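Local coordinates for TetR family Transcriptional regulator (Streptococcus agalactiae 2603V/R, PDB 3KKC), which probably binds DNA as a TetR-family transcriptional regulator, through a predicted N-terminal helix-turn-helix, at residues A[78-81]-A[82-86]; A[87-90]-A[91-95]; A[120-123]-A[124-128]; A[144-147]-A[148-152]. All blocks are in the same frame, centred on the assembly; numbering follows the deposited sequence.

Interaction 1 of 4, residues A[78-81]-A[82-86]. With NI (nickel (II) ion), chain E.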
loop_
_atom_site.group_PDB
_atom_site.type_symbol
_atom_site.label_atom_id
_atom_site.label_comp_id
_atom_site.label_asym_id
_atom_site.label_seq_id
_atom_site.Cartn_x
_atom_site.Cartn_y
_atom_site.Cartn_z
ATOM N N VAL A 78 17.567 12.176 -22.898
ATOM C CA VAL A 78 16.893 13.264 -22.215
ATOM C C VAL A 78 17.525 13.476 -20.838
ATOM O O VAL A 78 18.398 12.712 -20.418
ATOM C CB VAL A 78 15.384 12.977 -22.065
ATOM C CG1 VAL A 78 14.698 12.979 -23.433
ATOM C CG2 VAL A 78 15.154 11.651 -21.324
ATOM N N THR A 79 17.107 14.529 -20.146
ATOM C CA THR A 79 17.558 14.740 -18.780
ATOM C C THR A 79 16.811 13.770 -17.894
ATOM O O THR A 79 15.749 13.262 -18.270
ATOM C CB THR A 79 17.258 16.164 -18.295
ATOM O OG1 THR A 79 15.866 16.279 -17.965
ATOM C CG2 THR A 79 17.608 17.174 -19.378
ATOM N N PHE A 80 17.359 13.520 -16.713
ATOM C CA PHE A 80 16.690 12.663 -15.752
ATOM C C PHE A 80 15.216 13.010 -15.593
ATOM O O PHE A 80 14.376 12.120 -15.637
ATOM C CB PHE A 80 17.384 12.702 -14.389
ATOM C CG PHE A 80 16.717 11.832 -13.345
ATOM C CD1 PHE A 80 16.641 10.458 -13.512
ATOM C CD2 PHE A 80 16.151 12.393 -12.209
ATOM C CE1 PHE A 80 16.021 9.662 -12.563
ATOM C CE2 PHE A 80 15.531 11.600 -11.252
ATOM C CZ PHE A 80 15.465 10.233 -11.426
ATOM N N GLU A 81 14.898 14.289 -15.405
ATOM C CA GLU A 81 13.516 14.700 -15.116
ATOM C C GLU A 81 12.591 14.806 -16.332
ATOM O O GLU A 81 11.368 14.787 -16.168
ATOM C CB GLU A 81 13.467 15.997 -14.302
ATOM C CG GLU A 81 14.379 17.096 -14.825
ATOM C CD GLU A 81 15.546 17.359 -13.890
ATOM O OE1 GLU A 81 16.713 17.333 -14.350
ATOM O OE2 GLU A 81 15.283 17.583 -12.687
ATOM N N GLU A 82 13.154 14.926 -17.538
ATOM C CA GLU A 82 12.356 14.726 -18.750
ATOM C C GLU A 82 11.833 13.278 -18.753
ATOM O O GLU A 82 10.669 13.006 -19.056
ATOM C CB GLU A 82 13.179 15.003 -20.012
ATOM C CG GLU A 82 13.436 16.481 -20.293
ATOM C CD GLU A 82 14.170 16.743 -21.616
ATOM O OE1 GLU A 82 14.449 17.926 -21.925
ATOM O OE2 GLU A 82 14.468 15.777 -22.349
ATOM N N TYR A 83 12.729 12.365 -18.406
ATOM C CA TYR A 83 12.451 10.946 -18.263
ATOM C C TYR A 83 11.338 10.663 -17.225
ATOM O O TYR A 83 10.403 9.891 -17.468
ATOM C CB TYR A 83 13.771 10.308 -17.855
ATOM C CG TYR A 83 13.849 8.807 -17.753
ATOM C CD1 TYR A 83 14.273 8.040 -18.829
ATOM C CD2 TYR A 83 13.572 8.157 -16.542
ATOM C CE1 TYR A 83 14.386 6.666 -18.712
ATOM C CE2 TYR A 83 13.694 6.780 -16.408
ATOM C CZ TYR A 83 14.092 6.035 -17.497
ATOM O OH TYR A 83 14.205 4.665 -17.373
ATOM N N LEU A 84 11.442 11.301 -16.069
ATOM C CA LEU A 84 10.390 11.244 -15.065
ATOM C C LEU A 84 9.096 11.796 -15.649
ATOM O O LEU A 84 8.054 11.192 -15.510
ATOM C CB LEU A 84 10.787 12.045 -13.802
ATOM C CG LEU A 84 11.656 11.345 -12.751
ATOM C CD1 LEU A 84 12.858 10.713 -13.399
ATOM C CD2 LEU A 84 12.098 12.296 -11.639
ATOM N N VAL A 85 9.156 12.962 -16.278
ATOM C CA VAL A 85 7.946 13.564 -16.827
ATOM C C VAL A 85 7.222 12.646 -17.832
ATOM O O VAL A 85 5.995 12.533 -17.792
ATOM C CB VAL A 85 8.229 14.936 -17.478
ATOM C CG1 VAL A 85 7.177 15.239 -18.513
ATOM C CG2 VAL A 85 8.267 16.023 -16.426
ATOM N N HIS A 86 7.977 11.993 -18.721
ATOM C CA HIS A 86 7.394 11.097 -19.732
ATOM C C HIS A 86 6.666 9.929 -19.056
ATOM O O HIS A 86 5.569 9.541 -19.470
ATOM C CB HIS A 86 8.481 10.586 -20.679
ATOM C CG HIS A 86 8.052 9.447 -21.564
ATOM N ND1 HIS A 86 8.571 8.172 -21.444
ATOM C CD2 HIS A 86 7.175 9.395 -22.595
ATOM C CE1 HIS A 86 8.029 7.386 -22.356
ATOM N NE2 HIS A 86 7.174 8.103 -23.062
HETATM NI NI NI E . 5.499 7.617 -24.502
#
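T79 caps the start of helix 80-93. Its OG1 accepts the backbone N of E82 at 3.1 Å, an N-cap bond with an N-H...O angle of 160°. The hydroxyl oxygen is held between the backbone N and the carbonyl carbon of its own residue (chi1 77°), which turns it to the first turn of the helix. The carbonyl of the same residue is used as well: T79 O takes the N-H of Y83 at 3.2 Å. The next two carbonyls follow suit. F80 O accepts from L84 N and E81 O from V85 N, the latter at 2.9 Å. An apolar contact is added where L84 CD1 sits over one face of the F80 ring, 3.4 Å from its centroid, a CH-pi contact. Further on, H86 NE2 binds the nickel ion at 2.3 Å, and H70 and H90 supply the other protein ligands. Y83 OH is satisfied by a hydrogen bond to F72 O. F80 and Y83 pack on helix 107-129, while E81, L84 and V85 lean on helix 164-175.

Interaction 2 of 4, residues A[87-90]-A[91-95]; sequences ILKH and FEQNQ. With NI (nickel (II) ion), chain E.
The backbone of H90 and Q95 closes the end of helix 80-93 in a Schellman motif: Q95 N bonds to H90 O at 3.0 Å, N94 N bonds to F91 O at 3.0 Å, and N94 has positive phi. One turn earlier, E92 N donates to L88 O at 3.2 Å. The turn brings the Q95 side chain back over H90. Its chain is bent at chi2 (-116°), and this lays the amide over one face of the imidazole. The two planes are 19° apart and stacked, with Q95 CD 3.7 Å above the ring and offset toward the rim. The aliphatic part of Q95 also touches the ring, with CB 3.3 Å from H90 ND1. NE2 of H90 binds the nickel ion, which H70 and H86 also bind. On another side of the helix, I87 and F91 run side by side, and CG2 of I87 lies 4.1 Å from CE2 of F91. Both also pack on L71 of helix 57-71. N94 turns its amide to T100, where ND2 bonds to OG1. The stacked amide probably limits how the H90 ring can turn, while the metal bond fixes its NE2, which is consistent with the helix end helping to shape the metal site.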
loop_
_atom_site.group_PDB
_atom_site.type_symbol
_atom_site.label_atom_id
_atom_site.label_comp_id
_atom_site.label_asym_id
_atom_site.label_seq_id
_atom_site.Cartn_x
_atom_site.Cartn_y
_atom_site.Cartn_z
ATOM N N ILE A 87 7.290 9.379 -18.015
ATOM C CA ILE A 87 6.659 8.329 -17.234
ATOM C C ILE A 87 5.335 8.828 -16.670
ATOM O O ILE A 87 4.288 8.236 -16.913
ATOM C CB ILE A 87 7.568 7.848 -16.095
ATOM C CG1 ILE A 87 8.932 7.454 -16.662
ATOM C CG2 ILE A 87 6.930 6.698 -15.369
ATOM C CD1 ILE A 87 9.746 6.615 -15.752
ATOM N N LEU A 88 5.379 9.928 -15.931
ATOM C CA LEU A 88 4.164 10.517 -15.391
ATOM C C LEU A 88 3.165 10.854 -16.502
ATOM O O LEU A 88 1.957 10.816 -16.278
ATOM C CB LEU A 88 4.483 11.769 -14.561
ATOM C CG LEU A 88 4.810 11.655 -13.070
ATOM C CD1 LEU A 88 5.061 10.209 -12.618
ATOM C CD2 LEU A 88 6.002 12.561 -12.704
ATOM N N LYS A 89 3.661 11.197 -17.694
ATOM C CA LYS A 89 2.774 11.582 -18.794
ATOM C C LYS A 89 1.836 10.422 -19.108
ATOM O O LYS A 89 0.628 10.601 -19.234
ATOM C CB LYS A 89 3.576 11.978 -20.030
ATOM C CG LYS A 89 2.788 12.788 -21.059
ATOM C CD LYS A 89 3.716 13.596 -22.001
ATOM C CE LYS A 89 4.541 12.691 -22.921
ATOM N NZ LYS A 89 5.754 13.343 -23.533
ATOM N N HIS A 90 2.404 9.222 -19.207
ATOM C CA HIS A 90 1.627 8.018 -19.471
ATOM C C HIS A 90 0.583 7.709 -18.425
ATOM O O HIS A 90 -0.497 7.220 -18.738
ATOM C CB HIS A 90 2.544 6.825 -19.655
ATOM C CG HIS A 90 3.119 6.742 -21.026
ATOM N ND1 HIS A 90 2.820 5.718 -21.896
ATOM C CD2 HIS A 90 3.934 7.586 -21.698
ATOM C CE1 HIS A 90 3.453 5.916 -23.037
ATOM N NE2 HIS A 90 4.125 7.048 -22.947
ATOM N N PHE A 91 0.891 7.998 -17.173
ATOM C CA PHE A 91 -0.056 7.681 -16.129
ATOM C C PHE A 91 -1.288 8.586 -16.200
ATOM O O PHE A 91 -2.412 8.113 -15.991
ATOM C CB PHE A 91 0.619 7.625 -14.737
ATOM C CG PHE A 91 1.326 6.303 -14.460
ATOM C CD1 PHE A 91 0.627 5.216 -13.947
ATOM C CD2 PHE A 91 2.680 6.142 -14.736
ATOM C CE1 PHE A 91 1.263 3.987 -13.708
ATOM C CE2 PHE A 91 3.332 4.927 -14.484
ATOM C CZ PHE A 91 2.615 3.841 -13.976
ATOM N N GLU A 92 -1.099 9.855 -16.550
ATOM C CA GLU A 92 -2.203 10.819 -16.462
ATOM C C GLU A 92 -3.279 10.641 -17.545
ATOM O O GLU A 92 -4.429 11.073 -17.357
ATOM C CB GLU A 92 -1.704 12.280 -16.382
ATOM C CG GLU A 92 -1.164 12.861 -17.689
ATOM C CD GLU A 92 -1.037 14.390 -17.678
ATOM O OE1 GLU A 92 -1.744 15.056 -16.888
ATOM O OE2 GLU A 92 -0.231 14.922 -18.476
ATOM N N GLN A 93 -2.905 10.000 -18.659
ATOM C CA GLN A 93 -3.854 9.647 -19.720
ATOM C C GLN A 93 -4.278 8.192 -19.586
ATOM O O GLN A 93 -5.192 7.734 -20.290
ATOM C CB GLN A 93 -3.247 9.828 -21.126
ATOM C CG GLN A 93 -1.975 10.630 -21.220
ATOM C CD GLN A 93 -2.246 12.114 -21.190
ATOM O OE1 GLN A 93 -3.406 12.541 -21.249
ATOM N NE2 GLN A 93 -1.182 12.918 -21.093
ATOM N N ASN A 94 -3.597 7.465 -18.702
ATOM C CA ASN A 94 -3.876 6.059 -18.505
ATOM C C ASN A 94 -3.549 5.317 -19.803
ATOM O O ASN A 94 -4.324 4.473 -20.287
ATOM C CB ASN A 94 -5.336 5.861 -18.102
ATOM C CG ASN A 94 -5.576 4.530 -17.381
ATOM O OD1 ASN A 94 -4.632 3.847 -16.956
ATOM N ND2 ASN A 94 -6.848 4.161 -17.243
ATOM N N GLN A 95 -2.404 5.677 -20.381
ATOM C CA GLN A 95 -1.888 4.992 -21.560
ATOM C C GLN A 95 -1.856 3.481 -21.347
ATOM O O GLN A 95 -0.989 2.956 -20.619
ATOM C CB GLN A 95 -0.492 5.489 -21.903
ATOM C CG GLN A 95 -0.385 7.000 -21.923
ATOM C CD GLN A 95 -0.057 7.542 -23.303
ATOM O OE1 GLN A 95 -0.229 6.842 -24.303
ATOM N NE2 GLN A 95 0.418 8.792 -23.364
HETATM NI NI NI E . 5.499 7.617 -24.502
#

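Interaction 3 of 4, residues A[120-123]-A[124-128]; sequences DVYP and RLREE
The Y122 ring has R126 over one face, with CB 4.0 Å above the plane and offset toward the rim. CG of R126 comes closer to the phenol end of the ring, 3.5 Å from Y122 CZ. The two side chains lie alongside each other and point the same way. CB and CG, the aliphatic stem, do the packing. The guanidinium leads away, its plane 58° from the ring. The R126 chain bends at chi2 and chi3, and its NE forms a salt bridge with E137. The R124 guanidinium is the second flat group. E128 CD lies over one of its faces, 3.6 Å above the plane. The salt bridge, NH1 of R124 to OE1 of E128 at 3.1 Å, is electrostatic rather than a directed hydrogen bond, since OE1 sits off the plane of the guanidinium. The backbone beneath is helical. L125 N donates to V121 O at 3.0 Å, R126 N to Y122 O at 2.8 Å, and E127 N to P123 O at 3.2 Å. P123 has no N-H, so its N makes no bond to the preceding turn and the helix kinks there. Around this segment, Y122 and L125 pack on helix 137-157, while V121 and R124 face helix 80-93. This is a proline-kinked helix within the helical C-terminal region of a TetR-family regulator.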
loop_
_atom_site.group_PDB
_atom_site.type_symbol
_atom_site.label_atom_id
_atom_site.label_comp_id
_atom_site.label_asym_id
_atom_site.label_seq_id
_atom_site.Cartn_x
_atom_site.Cartn_y
_atom_site.Cartn_z
ATOM N N ASP A 120 15.951 1.752 -12.930
ATOM C CA ASP A 120 16.087 2.836 -13.892
ATOM C C ASP A 120 15.736 4.197 -13.320
ATOM O O ASP A 120 16.116 5.221 -13.875
ATOM C CB ASP A 120 15.282 2.524 -15.163
ATOM C CG ASP A 120 15.881 1.353 -15.974
ATOM O OD1 ASP A 120 17.123 1.286 -16.147
ATOM O OD2 ASP A 120 15.106 0.494 -16.448
ATOM N N VAL A 121 15.041 4.225 -12.193
ATOM C CA VAL A 121 14.737 5.501 -11.559
ATOM C C VAL A 121 15.541 5.773 -10.270
ATOM O O VAL A 121 16.045 6.882 -10.051
ATOM C CB VAL A 121 13.241 5.640 -11.317
ATOM C CG1 VAL A 121 12.932 6.780 -10.319
ATOM C CG2 VAL A 121 12.535 5.849 -12.667
ATOM N N TYR A 122 15.678 4.763 -9.425
ATOM C CA TYR A 122 16.320 4.974 -8.138
ATOM C C TYR A 122 17.783 5.421 -8.211
ATOM O O TYR A 122 18.158 6.402 -7.572
ATOM C CB TYR A 122 16.219 3.739 -7.257
ATOM C CG TYR A 122 16.988 3.930 -5.993
ATOM C CD1 TYR A 122 16.576 4.865 -5.051
ATOM C CD2 TYR A 122 18.143 3.205 -5.747
ATOM C CE1 TYR A 122 17.290 5.069 -3.890
ATOM C CE2 TYR A 122 18.862 3.390 -4.580
ATOM C CZ TYR A 122 18.431 4.326 -3.657
ATOM O OH TYR A 122 19.145 4.517 -2.495
ATOM N N PRO A 123 18.621 4.685 -8.962
ATOM C CA PRO A 123 20.044 5.036 -8.989
ATOM C C PRO A 123 20.304 6.497 -9.353
ATOM O O PRO A 123 21.115 7.143 -8.698
ATOM C CB PRO A 123 20.616 4.080 -10.042
ATOM C CG PRO A 123 19.731 2.882 -9.956
ATOM C CD PRO A 123 18.350 3.456 -9.730
ATOM N N ARG A 124 19.622 7.022 -10.361
ATOM C CA ARG A 124 19.769 8.437 -10.663
ATOM C C ARG A 124 19.179 9.328 -9.567
ATOM O O ARG A 124 19.780 10.312 -9.168
ATOM C CB ARG A 124 19.219 8.783 -12.054
ATOM C CG ARG A 124 20.303 8.777 -13.132
ATOM C CD ARG A 124 19.765 8.942 -14.548
ATOM N NE ARG A 124 19.553 10.344 -14.939
ATOM C CZ ARG A 124 20.511 11.270 -15.058
ATOM N NH1 ARG A 124 21.782 10.973 -14.789
ATOM N NH2 ARG A 124 20.192 12.507 -15.429
ATOM N N LEU A 125 18.009 8.971 -9.067
ATOM C CA LEU A 125 17.351 9.743 -8.019
ATOM C C LEU A 125 18.280 9.915 -6.827
ATOM O O LEU A 125 18.315 10.967 -6.185
ATOM C CB LEU A 125 16.080 9.018 -7.566
ATOM C CG LEU A 125 15.214 9.831 -6.609
ATOM C CD1 LEU A 125 14.934 11.209 -7.219
ATOM C CD2 LEU A 125 13.929 9.094 -6.277
ATOM N N ARG A 126 19.030 8.857 -6.537
ATOM C CA ARG A 126 19.923 8.817 -5.389
ATOM C C ARG A 126 21.071 9.796 -5.598
ATOM O O ARG A 126 21.253 10.733 -4.831
ATOM C CB ARG A 126 20.509 7.408 -5.235
ATOM C CG ARG A 126 20.716 6.957 -3.814
ATOM C CD ARG A 126 21.166 8.075 -2.951
ATOM N NE ARG A 126 22.308 7.698 -2.124
ATOM C CZ ARG A 126 23.240 8.553 -1.709
ATOM N NH1 ARG A 126 23.176 9.839 -2.049
ATOM N NH2 ARG A 126 24.242 8.124 -0.955
ATOM N N GLU A 127 21.841 9.545 -6.653
ATOM C CA GLU A 127 23.097 10.221 -6.893
ATOM C C GLU A 127 22.863 11.707 -7.131
ATOM O O GLU A 127 23.726 12.533 -6.859
ATOM C CB GLU A 127 23.804 9.555 -8.086
ATOM C CG GLU A 127 24.652 10.472 -8.964
ATOM C CD GLU A 127 24.822 9.934 -10.389
ATOM O OE1 GLU A 127 25.973 9.618 -10.779
ATOM O OE2 GLU A 127 23.807 9.827 -11.123
ATOM N N GLU A 128 21.665 12.048 -7.581
ATOM C CA GLU A 128 21.429 13.363 -8.135
ATOM C C GLU A 128 20.604 14.267 -7.228
ATOM O O GLU A 128 20.667 15.485 -7.358
ATOM C CB GLU A 128 20.737 13.215 -9.480
ATOM C CG GLU A 128 21.119 14.237 -10.489
ATOM C CD GLU A 128 20.864 13.749 -11.898
ATOM O OE1 GLU A 128 21.538 12.770 -12.314
ATOM O OE2 GLU A 128 19.990 14.344 -12.574
#

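Interaction 4 of 4, residues A[144-147]-A[148-152]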
loop_
_atom_site.group_PDB
_atom_site.type_symbol
_atom_site.label_atom_id
_atom_site.label_comp_id
_atom_site.label_asym_id
_atom_site.label_seq_id
_atom_site.Cartn_x
_atom_site.Cartn_y
_atom_site.Cartn_z
ATOM N N LEU A 144 12.465 6.502 -0.601
ATOM C CA LEU A 144 12.439 7.236 -1.858
ATOM C C LEU A 144 11.501 6.544 -2.858
ATOM O O LEU A 144 10.601 7.174 -3.430
ATOM C CB LEU A 144 13.857 7.315 -2.430
ATOM C CG LEU A 144 14.660 8.611 -2.485
ATOM C CD1 LEU A 144 13.966 9.740 -1.780
ATOM C CD2 LEU A 144 16.030 8.368 -1.917
ATOM N N LEU A 145 11.728 5.246 -3.058
ATOM C CA LEU A 145 10.946 4.446 -3.984
ATOM C C LEU A 145 9.501 4.425 -3.556
ATOM O O LEU A 145 8.607 4.644 -4.363
ATOM C CB LEU A 145 11.481 3.018 -4.046
ATOM C CG LEU A 145 12.128 2.640 -5.374
ATOM C CD1 LEU A 145 12.530 3.865 -6.132
ATOM C CD2 LEU A 145 13.334 1.747 -5.143
ATOM N N SER A 146 9.272 4.179 -2.274
ATOM C CA SER A 146 7.913 4.069 -1.782
ATOM C C SER A 146 7.173 5.406 -1.793
ATOM O O SER A 146 5.961 5.448 -2.032
ATOM C CB SER A 146 7.888 3.458 -0.382
ATOM O OG SER A 146 6.923 4.131 0.405
ATOM N N SER A 147 7.877 6.501 -1.524
ATOM C CA SER A 147 7.208 7.797 -1.554
ATOM C C SER A 147 6.961 8.250 -3.013
ATOM O O SER A 147 6.053 9.036 -3.302
ATOM C CB SER A 147 8.029 8.841 -0.814
ATOM O OG SER A 147 9.067 9.309 -1.659
ATOM N N PHE A 148 7.776 7.757 -3.937
ATOM C CA PHE A 148 7.493 8.033 -5.334
ATOM C C PHE A 148 6.195 7.327 -5.740
ATOM O O PHE A 148 5.257 7.987 -6.208
ATOM C CB PHE A 148 8.663 7.651 -6.242
ATOM C CG PHE A 148 8.383 7.865 -7.702
ATOM C CD1 PHE A 148 8.571 9.105 -8.276
ATOM C CD2 PHE A 148 7.928 6.823 -8.496
ATOM C CE1 PHE A 148 8.321 9.297 -9.607
ATOM C CE2 PHE A 148 7.682 7.010 -9.823
ATOM C CZ PHE A 148 7.873 8.243 -10.378
ATOM N N ILE A 149 6.135 6.009 -5.531
ATOM C CA ILE A 149 4.933 5.236 -5.856
ATOM C C ILE A 149 3.692 5.809 -5.194
ATOM O O ILE A 149 2.650 5.951 -5.838
ATOM C CB ILE A 149 5.039 3.743 -5.494
ATOM C CG1 ILE A 149 6.279 3.118 -6.128
ATOM C CG2 ILE A 149 3.841 2.998 -6.028
ATOM C CD1 ILE A 149 6.469 1.685 -5.767
ATOM N N GLU A 150 3.802 6.166 -3.923
ATOM C CA GLU A 150 2.652 6.712 -3.209
ATOM C C GLU A 150 2.260 8.129 -3.641
ATOM O O GLU A 150 1.075 8.438 -3.758
ATOM C CB GLU A 150 2.851 6.630 -1.695
ATOM C CG GLU A 150 1.743 5.871 -0.982
ATOM C CD GLU A 150 1.722 4.395 -1.338
ATOM O OE1 GLU A 150 2.795 3.746 -1.317
ATOM O OE2 GLU A 150 0.628 3.880 -1.637
ATOM N N THR A 151 3.226 9.004 -3.890
ATOM C CA THR A 151 2.847 10.308 -4.425
ATOM C C THR A 151 1.987 10.067 -5.663
ATOM O O THR A 151 0.873 10.591 -5.773
ATOM C CB THR A 151 4.062 11.188 -4.780
ATOM O OG1 THR A 151 4.679 11.646 -3.577
ATOM C CG2 THR A 151 3.641 12.413 -5.623
ATOM N N LEU A 152 2.518 9.235 -6.562
ATOM C CA LEU A 152 1.894 8.868 -7.835
ATOM C C LEU A 152 0.451 8.341 -7.699
ATOM O O LEU A 152 -0.465 8.899 -8.303
ATOM C CB LEU A 152 2.792 7.856 -8.541
ATOM C CG LEU A 152 2.194 7.151 -9.740
ATOM C CD1 LEU A 152 1.547 8.172 -10.629
ATOM C CD2 LEU A 152 3.271 6.399 -10.488
#
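T151 bonds back through its hydroxyl to the carbonyl of S147, four residues earlier, on a buried turn of helix 137-157. S147 O accepts twice from T151. The backbone N donates at 2.9 Å and the hydroxyl OG1 at 3.0 Å, and the two reach the oxygen from opposite faces of its carbonyl plane. T151 OG1 is set beside its own backbone N (chi1 -72°), which swings it back toward the preceding turn. The hydroxyl thus meets its polar need within its own helix, in a buried setting. The three bonds before it are regular. F148 N donates to L144 O at 2.9 Å, I149 N to L145 O at 3.1 Å with an almost straight N-H...O angle of 177°, and E150 N to S146 O at 3.0 Å. L144 O also accepts from Y171 OH of helix 164-175. The helix lies in the C-terminal region of this TetR-family protein and faces the second subunit of the assembly. There S147 packs on F143 of the second subunit and T151 on F139 of that subunit. S146 and E150 meet each other's copies across the interface. Within the chain, F148 packs on L117 and I149 on R114, both of helix 107-129. The E150 side chain bends at chi2, and its OE2 forms a salt bridge with K153.

Overall arrangement
All four contacts are local turns of helices in the C-terminal region. Interactions 1 and 2 hold the start and end of helix 80-93, and each supplies a histidine to the same nickel ion. Interaction 3 lies on helix 107-129, its centre about 19 Å from the centre of the chain. It is partly buried, as are interactions 1 and 2, and carries charged side chains such as R124 and E127 at exposed positions. Interaction 4 is the most buried, and it alone touches the second subunit. Capping and metal binding mark helix 80-93. Interaction 3 adds charge and ring packing, and interaction 4 a buried hydroxyl bond. Packing, mostly apolar, joins the helices: F80 meets R124, Y122 meets L145, and L88 meets F148.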